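Local coordinates for protein luciferase-like enzymeAMP-CoA-ligase (Zophobas atratus, PDB 4W8O) that probably activates carboxylic acids with ATP as an AMP-CoA ligase related to beetle luciferases, at residues A[100-114]-A[127-140]. Sequence-based numbering, arbitrary orientation.
Sequences LDPTLSVRNIQHLLS and SLKLIEKSLKGAKL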
ATOM      1  N   LEU A 100      -6.756 -10.099  -1.971  1.00 31.34           N
ATOM      2  CA  LEU A 100      -7.608 -10.534  -0.871  1.00 32.63           C
ATOM      3  C   LEU A 100      -6.757 -10.921   0.333  1.00 33.84           C
ATOM      4  O   LEU A 100      -5.614 -11.336   0.180  1.00 35.89           O
ATOM      5  CB  LEU A 100      -8.443 -11.736  -1.285  1.00 33.11           C
ATOM      6  CG  LEU A 100      -9.239 -11.596  -2.574  1.00 33.28           C
ATOM      7  CD1 LEU A 100      -9.970 -12.895  -2.839  1.00 34.04           C
ATOM      8  CD2 LEU A 100     -10.213 -10.430  -2.526  1.00 34.24           C
ATOM      9  N   ASP A 101      -7.322 -10.783   1.527  1.00 34.21           N
ATOM     10  CA  ASP A 101      -6.622 -11.123   2.763  1.00 35.67           C
ATOM     11  C   ASP A 101      -6.870 -12.604   3.051  1.00 34.56           C
ATOM     12  O   ASP A 101      -8.019 -13.010   3.212  1.00 34.35           O
ATOM     13  CB  ASP A 101      -7.148 -10.270   3.922  1.00 37.63           C
ATOM     14  CG  ASP A 101      -6.247 -10.306   5.164  1.00 40.34           C
ATOM     15  OD1 ASP A 101      -5.458 -11.264   5.350  1.00 40.93           O
ATOM     16  OD2 ASP A 101      -6.355  -9.357   5.977  1.00 41.93           O
ATOM     17  N   PRO A 102      -5.794 -13.408   3.124  1.00 33.80           N
ATOM     18  CA  PRO A 102      -5.905 -14.830   3.454  1.00 34.21           C
ATOM     19  C   PRO A 102      -6.523 -15.112   4.831  1.00 34.92           C
ATOM     20  O   PRO A 102      -6.999 -16.211   5.048  1.00 35.33           O
ATOM     21  CB  PRO A 102      -4.453 -15.321   3.436  1.00 34.47           C
ATOM     22  CG  PRO A 102      -3.704 -14.318   2.647  1.00 33.84           C
ATOM     23  CD  PRO A 102      -4.394 -13.009   2.888  1.00 33.27           C
ATOM     24  N   THR A 103      -6.525 -14.131   5.733  1.00 36.43           N
ATOM     25  CA  THR A 103      -7.102 -14.310   7.067  1.00 36.60           C
ATOM     26  C   THR A 103      -8.599 -14.022   7.115  1.00 35.83           C
ATOM     27  O   THR A 103      -9.202 -14.108   8.181  1.00 37.66           O
ATOM     28  CB  THR A 103      -6.432 -13.393   8.109  1.00 38.29           C
ATOM     29  OG1 THR A 103      -6.780 -12.034   7.834  1.00 37.93           O
ATOM     30  CG2 THR A 103      -4.917 -13.550   8.090  1.00 40.30           C
ATOM     31  N   LEU A 104      -9.206 -13.660   5.990  1.00 34.28           N
ATOM     32  CA  LEU A 104     -10.645 -13.388   5.986  1.00 33.84           C
ATOM     33  C   LEU A 104     -11.457 -14.681   5.899  1.00 33.88           C
ATOM     34  O   LEU A 104     -11.013 -15.666   5.310  1.00 34.16           O
ATOM     35  CB  LEU A 104     -11.014 -12.472   4.828  1.00 33.16           C
ATOM     36  CG  LEU A 104     -10.564 -11.019   4.976  1.00 34.49           C
ATOM     37  CD1 LEU A 104     -10.558 -10.333   3.617  1.00 34.62           C
ATOM     38  CD2 LEU A 104     -11.447 -10.257   5.958  1.00 35.75           C
ATOM     39  N   SER A 105     -12.652 -14.652   6.478  1.00 34.22           N
ATOM     40  CA  SER A 105     -13.561 -15.788   6.452  1.00 35.47           C
ATOM     41  C   SER A 105     -14.055 -16.062   5.044  1.00 34.05           C
ATOM     42  O   SER A 105     -13.943 -15.214   4.155  1.00 32.25           O
ATOM     43  CB  SER A 105     -14.775 -15.520   7.342  1.00 38.10           C
ATOM     44  OG  SER A 105     -15.625 -14.548   6.753  1.00 37.39           O
ATOM     45  N   VAL A 106     -14.630 -17.247   4.870  1.00 35.24           N
ATOM     46  CA  VAL A 106     -15.261 -17.640   3.613  1.00 35.28           C
ATOM     47  C   VAL A 106     -16.351 -16.653   3.236  1.00 35.31           C
ATOM     48  O   VAL A 106     -16.433 -16.244   2.083  1.00 33.29           O
ATOM     49  CB  VAL A 106     -15.874 -19.058   3.684  1.00 38.55           C
ATOM     50  CG1 VAL A 106     -16.736 -19.339   2.461  1.00 39.72           C
ATOM     51  CG2 VAL A 106     -14.782 -20.112   3.816  1.00 39.18           C
ATOM     52  N   ARG A 107     -17.197 -16.272   4.196  1.00 37.56           N
ATOM     53  CA  ARG A 107     -18.280 -15.354   3.868  1.00 38.88           C
ATOM     54  C   ARG A 107     -17.761 -13.988   3.419  1.00 35.29           C
ATOM     55  O   ARG A 107     -18.331 -13.378   2.526  1.00 34.26           O
ATOM     56  CB  ARG A 107     -19.271 -15.175   5.011  1.00 44.09           C
ATOM     57  CG  ARG A 107     -20.601 -14.656   4.479  1.00 47.85           C
ATOM     58  CD  ARG A 107     -21.602 -14.283   5.551  1.00 53.65           C
ATOM     59  NE  ARG A 107     -22.239 -15.437   6.188  1.00 59.63           N
ATOM     60  CZ  ARG A 107     -21.823 -16.022   7.311  1.00 62.22           C
ATOM     61  NH1 ARG A 107     -20.743 -15.581   7.956  1.00 60.17           N
ATOM     62  NH2 ARG A 107     -22.491 -17.066   7.791  1.00 67.95           N
ATOM     63  N   ASN A 108     -16.693 -13.506   4.034  1.00 33.79           N
ATOM     64  CA  ASN A 108     -16.138 -12.219   3.631  1.00 33.19           C
ATOM     65  C   ASN A 108     -15.502 -12.302   2.247  1.00 31.66           C
ATOM     66  O   ASN A 108     -15.711 -11.424   1.409  1.00 31.32           O
ATOM     67  CB  ASN A 108     -15.137 -11.707   4.665  1.00 33.62           C
ATOM     68  CG  ASN A 108     -15.803 -11.292   5.962  1.00 36.44           C
ATOM     69  OD1 ASN A 108     -16.932 -10.817   5.969  1.00 37.57           O
ATOM     70  ND2 ASN A 108     -15.098 -11.467   7.068  1.00 38.68           N
ATOM     71  N   ILE A 109     -14.761 -13.376   1.994  1.00 31.83           N
ATOM     72  CA  ILE A 109     -14.107 -13.551   0.697  1.00 31.54           C
ATOM     73  C   ILE A 109     -15.159 -13.646  -0.405  1.00 32.05           C
ATOM     74  O   ILE A 109     -15.015 -13.025  -1.470  1.00 31.46           O
ATOM     75  CB  ILE A 109     -13.185 -14.787   0.673  1.00 32.33           C
ATOM     76  CG1 ILE A 109     -12.007 -14.608   1.646  1.00 32.87           C
ATOM     77  CG2 ILE A 109     -12.673 -15.042  -0.731  1.00 33.45           C
ATOM     78  CD1 ILE A 109     -10.880 -13.726   1.143  1.00 33.83           C
ATOM     79  N   GLN A 110     -16.221 -14.408  -0.141  1.00 32.65           N
ATOM     80  CA  GLN A 110     -17.344 -14.529  -1.074  1.00 33.97           C
ATOM     81  C   GLN A 110     -17.877 -13.183  -1.522  1.00 32.31           C
ATOM     82  O   GLN A 110     -18.135 -12.966  -2.705  1.00 33.44           O
ATOM     83  CB  GLN A 110     -18.510 -15.276  -0.438  1.00 36.87           C
ATOM     84  CG  GLN A 110     -18.392 -16.773  -0.487  1.00 40.27           C
ATOM     85  CD  GLN A 110     -19.636 -17.457   0.038  1.00 44.63           C
ATOM     86  OE1 GLN A 110     -20.743 -16.930  -0.069  1.00 46.25           O
ATOM     87  NE2 GLN A 110     -19.461 -18.640   0.603  1.00 48.31           N
ATOM     88  N   HIS A 111     -18.106 -12.303  -0.563  1.00 31.05           N
ATOM     89  CA  HIS A 111     -18.589 -10.971  -0.884  1.00 30.82           C
ATOM     90  C   HIS A 111     -17.581 -10.200  -1.752  1.00 29.70           C
ATOM     91  O   HIS A 111     -17.965  -9.570  -2.735  1.00 30.40           O
ATOM     92  CB  HIS A 111     -18.895 -10.184   0.383  1.00 31.28           C
ATOM     93  CG  HIS A 111     -19.243  -8.754   0.120  1.00 31.70           C
ATOM     94  ND1 HIS A 111     -20.357  -8.384  -0.600  1.00 33.10           N
ATOM     95  CD2 HIS A 111     -18.618  -7.605   0.465  1.00 31.60           C
ATOM     96  CE1 HIS A 111     -20.409  -7.066  -0.682  1.00 33.71           C
ATOM     97  NE2 HIS A 111     -19.367  -6.569  -0.040  1.00 33.15           N
ATOM     98  N   LEU A 112     -16.305 -10.260  -1.385  1.00 28.65           N
ATOM     99  CA  LEU A 112     -15.266  -9.539  -2.117  1.00 29.32           C
ATOM    100  C   LEU A 112     -15.167 -10.028  -3.552  1.00 30.52           C
ATOM    101  O   LEU A 112     -15.087  -9.226  -4.473  1.00 31.36           O
ATOM    102  CB  LEU A 112     -13.909  -9.653  -1.411  1.00 28.99           C
ATOM    103  CG  LEU A 112     -13.844  -9.090   0.018  1.00 28.99           C
ATOM    104  CD1 LEU A 112     -12.407  -8.996   0.513  1.00 29.58           C
ATOM    105  CD2 LEU A 112     -14.547  -7.740   0.123  1.00 30.03           C
ATOM    106  N   LEU A 113     -15.196 -11.343  -3.741  1.00 28.82           N
ATOM    107  CA  LEU A 113     -15.189 -11.916  -5.087  1.00 29.22           C
ATOM    108  C   LEU A 113     -16.406 -11.473  -5.899  1.00 30.32           C
ATOM    109  O   LEU A 113     -16.300 -11.214  -7.104  1.00 29.97           O
ATOM    110  CB  LEU A 113     -15.113 -13.448  -5.028  1.00 29.38           C
ATOM    111  CG  LEU A 113     -13.779 -14.058  -4.588  1.00 28.92           C
ATOM    112  CD1 LEU A 113     -13.901 -15.561  -4.359  1.00 29.44           C
ATOM    113  CD2 LEU A 113     -12.697 -13.764  -5.610  1.00 28.88           C
ATOM    114  N   SER A 114     -17.557 -11.377  -5.239  1.00 31.83           N
ATOM    115  CA  SER A 114     -18.786 -10.979  -5.914  1.00 33.46           C
ATOM    116  C   SER A 114     -18.712  -9.519  -6.360  1.00 32.93           C
ATOM    117  O   SER A 114     -19.334  -9.143  -7.346  1.00 33.70           O
ATOM    118  CB  SER A 114     -20.006 -11.221  -5.013  1.00 35.69           C
ATOM    119  OG  SER A 114     -20.142 -10.199  -4.026  1.00 37.56           O
ATOM    120  N   SER A 127      -4.303 -21.116   1.196  1.00 35.20           N
ATOM    121  CA  SER A 127      -5.571 -20.420   1.045  1.00 34.47           C
ATOM    122  C   SER A 127      -6.407 -21.033  -0.092  1.00 34.53           C
ATOM    123  O   SER A 127      -7.454 -20.496  -0.456  1.00 34.18           O
ATOM    124  CB  SER A 127      -5.305 -18.929   0.777  1.00 33.94           C
ATOM    125  OG  SER A 127      -4.653 -18.305   1.879  1.00 34.04           O
ATOM    126  N   LEU A 128      -5.952 -22.155  -0.651  1.00 34.33           N
ATOM    127  CA  LEU A 128      -6.648 -22.783  -1.773  1.00 34.49           C
ATOM    128  C   LEU A 128      -8.078 -23.221  -1.422  1.00 34.60           C
ATOM    129  O   LEU A 128      -9.010 -22.900  -2.153  1.00 33.39           O
ATOM    130  CB  LEU A 128      -5.832 -23.962  -2.324  1.00 35.54           C
ATOM    131  CG  LEU A 128      -6.458 -24.793  -3.447  1.00 35.97           C
ATOM    132  CD1 LEU A 128      -6.925 -23.919  -4.596  1.00 35.69           C
ATOM    133  CD2 LEU A 128      -5.470 -25.840  -3.934  1.00 37.06           C
ATOM    134  N   LYS A 129      -8.254 -23.931  -0.308  1.00 36.08           N
ATOM    135  CA  LYS A 129      -9.594 -24.387   0.113  1.00 37.28           C
ATOM    136  C   LYS A 129     -10.532 -23.209   0.386  1.00 35.91           C
ATOM    137  O   LYS A 129     -11.701 -23.231   0.018  1.00 36.73           O
ATOM    138  CB  LYS A 129      -9.522 -25.267   1.366  1.00 39.68           C
ATOM    139  CG  LYS A 129      -9.182 -26.732   1.119  1.00 42.26           C
ATOM    140  CD  LYS A 129      -9.605 -27.578   2.313  1.00 44.52           C
ATOM    141  CE  LYS A 129      -8.950 -28.954   2.327  1.00 47.22           C
ATOM    142  NZ  LYS A 129      -9.291 -29.772   1.133  1.00 47.76           N
ATOM    143  N   LEU A 130     -10.012 -22.191   1.054  1.00 34.95           N
ATOM    144  CA  LEU A 130     -10.755 -20.960   1.301  1.00 34.07           C
ATOM    145  C   LEU A 130     -11.312 -20.371  -0.003  1.00 32.52           C
ATOM    146  O   LEU A 130     -12.502 -20.074  -0.103  1.00 32.79           O
ATOM    147  CB  LEU A 130      -9.835 -19.949   1.990  1.00 33.33           C
ATOM    148  CG  LEU A 130     -10.370 -18.538   2.236  1.00 33.10           C
ATOM    149  CD1 LEU A 130     -11.541 -18.564   3.213  1.00 33.66           C
ATOM    150  CD2 LEU A 130      -9.238 -17.670   2.758  1.00 32.78           C
ATOM    151  N   ILE A 131     -10.448 -20.222  -1.000  1.00 31.53           N
ATOM    152  CA  ILE A 131     -10.853 -19.685  -2.295  1.00 31.20           C
ATOM    153  C   ILE A 131     -11.841 -20.612  -3.022  1.00 32.16           C
ATOM    154  O   ILE A 131     -12.842 -20.149  -3.552  1.00 32.28           O
ATOM    155  CB  ILE A 131      -9.632 -19.411  -3.205  1.00 30.30           C
ATOM    156  CG1 ILE A 131      -8.740 -18.311  -2.618  1.00 30.00           C
ATOM    157  CG2 ILE A 131     -10.074 -19.011  -4.599  1.00 30.27           C
ATOM    158  CD1 ILE A 131      -9.466 -17.029  -2.277  1.00 29.74           C
ATOM    159  N   GLU A 132     -11.549 -21.909  -3.057  1.00 33.66           N
ATOM    160  CA  GLU A 132     -12.456 -22.891  -3.669  1.00 35.46           C
ATOM    161  C   GLU A 132     -13.860 -22.818  -3.050  1.00 36.56           C
ATOM    162  O   GLU A 132     -14.864 -22.786  -3.760  1.00 37.36           O
ATOM    163  CB  GLU A 132     -11.887 -24.315  -3.530  1.00 36.95           C
ATOM    164  CG  GLU A 132     -10.674 -24.619  -4.416  1.00 37.17           C
ATOM    165  CD  GLU A 132     -10.081 -26.008  -4.177  1.00 39.68           C
ATOM    166  OE1 GLU A 132     -10.169 -26.538  -3.047  1.00 41.63           O
ATOM    167  OE2 GLU A 132      -9.521 -26.591  -5.127  1.00 40.92           O
ATOM    168  N   LYS A 133     -13.923 -22.786  -1.723  1.00 37.25           N
ATOM    169  CA  LYS A 133     -15.205 -22.716  -1.019  1.00 39.18           C
ATOM    170  C   LYS A 133     -15.937 -21.412  -1.310  1.00 38.03           C
ATOM    171  O   LYS A 133     -17.156 -21.404  -1.505  1.00 39.50           O
ATOM    172  CB  LYS A 133     -15.004 -22.856   0.488  1.00 40.58           C
ATOM    173  CG  LYS A 133     -14.649 -24.261   0.925  1.00 43.25           C
ATOM    174  CD  LYS A 133     -14.320 -24.313   2.407  1.00 44.96           C
ATOM    175  CE  LYS A 133     -13.884 -25.707   2.830  1.00 47.49           C
ATOM    176  NZ  LYS A 133     -13.350 -25.702   4.220  1.00 48.74           N
ATOM    177  N   SER A 134     -15.190 -20.316  -1.342  1.00 35.92           N
ATOM    178  CA  SER A 134     -15.782 -19.004  -1.565  1.00 35.80           C
ATOM    179  C   SER A 134     -16.375 -18.905  -2.966  1.00 36.34           C
ATOM    180  O   SER A 134     -17.483 -18.396  -3.139  1.00 37.19           O
ATOM    181  CB  SER A 134     -14.748 -17.901  -1.337  1.00 34.34           C
ATOM    182  OG  SER A 134     -14.239 -17.935  -0.003  1.00 34.79           O
ATOM    183  N   LEU A 135     -15.648 -19.410  -3.960  1.00 36.36           N
ATOM    184  CA  LEU A 135     -16.134 -19.403  -5.338  1.00 37.28           C
ATOM    185  C   LEU A 135     -17.378 -20.266  -5.475  1.00 39.66           C
ATOM    186  O   LEU A 135     -18.331 -19.884  -6.151  1.00 41.21           O
ATOM    187  CB  LEU A 135     -15.048 -19.895  -6.303  1.00 36.45           C
ATOM    188  CG  LEU A 135     -13.890 -18.931  -6.550  1.00 35.35           C
ATOM    189  CD1 LEU A 135     -12.749 -19.642  -7.257  1.00 35.23           C
ATOM    190  CD2 LEU A 135     -14.344 -17.725  -7.358  1.00 35.01           C
ATOM    191  N   LYS A 136     -17.367 -21.431  -4.833  1.00 41.86           N
ATOM    192  CA  LYS A 136     -18.533 -22.311  -4.830  1.00 44.83           C
ATOM    193  C   LYS A 136     -19.741 -21.581  -4.230  1.00 45.42           C
ATOM    194  O   LYS A 136     -20.807 -21.539  -4.834  1.00 46.20           O
ATOM    195  CB  LYS A 136     -18.226 -23.593  -4.060  1.00 46.84           C
ATOM    196  CG  LYS A 136     -19.337 -24.621  -4.091  1.00 50.14           C
ATOM    197  CD  LYS A 136     -18.914 -25.910  -3.413  1.00 52.08           C
ATOM    198  CE  LYS A 136     -20.072 -26.885  -3.333  1.00 55.35           C
ATOM    199  NZ  LYS A 136     -19.643 -28.209  -2.808  1.00 57.61           N
ATOM    200  N   GLY A 137     -19.557 -20.970  -3.068  1.00 44.75           N
ATOM    201  CA  GLY A 137     -20.624 -20.186  -2.442  1.00 45.63           C
ATOM    202  C   GLY A 137     -21.119 -19.033  -3.307  1.00 45.59           C
ATOM    203  O   GLY A 137     -22.315 -18.881  -3.515  1.00 47.26           O
ATOM    204  N   ALA A 138     -20.201 -18.230  -3.833  1.00 44.77           N
ATOM    205  CA  ALA A 138     -20.571 -17.107  -4.699  1.00 45.42           C
ATOM    206  C   ALA A 138     -21.149 -17.548  -6.050  1.00 47.14           C
ATOM    207  O   ALA A 138     -21.680 -16.719  -6.786  1.00 47.83           O
ATOM    208  CB  ALA A 138     -19.375 -16.194  -4.922  1.00 43.74           C
ATOM    209  N   LYS A 139     -21.046 -18.840  -6.369  1.00 49.11           N
ATOM    210  CA  LYS A 139     -21.473 -19.379  -7.665  1.00 50.79           C
ATOM    211  C   LYS A 139     -20.773 -18.671  -8.824  1.00 49.04           C
ATOM    212  O   LYS A 139     -21.394 -18.282  -9.808  1.00 49.15           O
ATOM    213  CB  LYS A 139     -23.006 -19.337  -7.795  1.00 54.62           C
ATOM    214  CG  LYS A 139     -23.658 -20.696  -7.599  1.00 58.17           C
ATOM    215  CD  LYS A 139     -24.721 -20.673  -6.519  1.00 61.34           C
ATOM    216  CE  LYS A 139     -25.273 -22.067  -6.277  1.00 64.84           C
ATOM    217  NZ  LYS A 139     -25.665 -22.241  -4.855  1.00 67.28           N
ATOM    218  N   LEU A 140     -19.461 -18.518  -8.684  1.00 47.00           N
ATOM    219  CA  LEU A 140     -18.647 -17.842  -9.680  1.00 47.03           C
ATOM    220  C   LEU A 140     -17.697 -18.826 -10.330  1.00 46.93           C
ATOM    221  O   LEU A 140     -17.130 -19.693  -9.661  1.00 44.96           O
ATOM    222  CB  LEU A 140     -17.826 -16.724  -9.033  1.00 45.87           C
ATOM    223  CG  LEU A 140     -18.575 -15.459  -8.628  1.00 46.89           C
ATOM    224  CD1 LEU A 140     -17.639 -14.548  -7.850  1.00 46.04           C
ATOM    225  CD2 LEU A 140     -19.138 -14.747  -9.852  1.00 47.45           C
TER
HETATM  226  O   HOH W   1      -6.062 -18.673   4.339  1.00 35.56           O
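Ser134 fits as a knob into the hole formed by Val106, Ile109, Gln110 and Leu113 where helices 106-114 and 128-138 cross at -61°, their axes 8.5 Å apart. Its small side chain lets the backbones come close, with Gln110 CA 4.8 Å from Ser134 CA. OG, turned anti to the carbonyl carbon (chi1 -60°), is bonded back to Leu130 O at 2.8 Å. It approaches that oxygen from above the carbonyl plane, on the face opposite Ser134 N. The hydroxyl is spent within its own helix, its oxygen against Ile109 CB and CG2.

Gln110 can be followed outward: CB leads to CG, which lies 3.2 Å from Ser134 O; the chain then extends, laying CD along the Gly137 backbone, with NE2 3.6 Å from Gly137 CA and OE1 beside the peptide entering Ala138. At one end the Leu130 and Val106 side chains pass in opposite directions (Leu130 CD1 to Val106 CG2 3.6 Å), and at the other Leu113 crosses Leu135 nearly at right angles. A water bridges Pro102 O and Ser127 OG, which also bonds Glu124. The helices are the crossovers of successive parallel beta-alpha-beta units (strands 96-99, 120-124 and 143-147), with Ile131 reaching the latter two and 72-76.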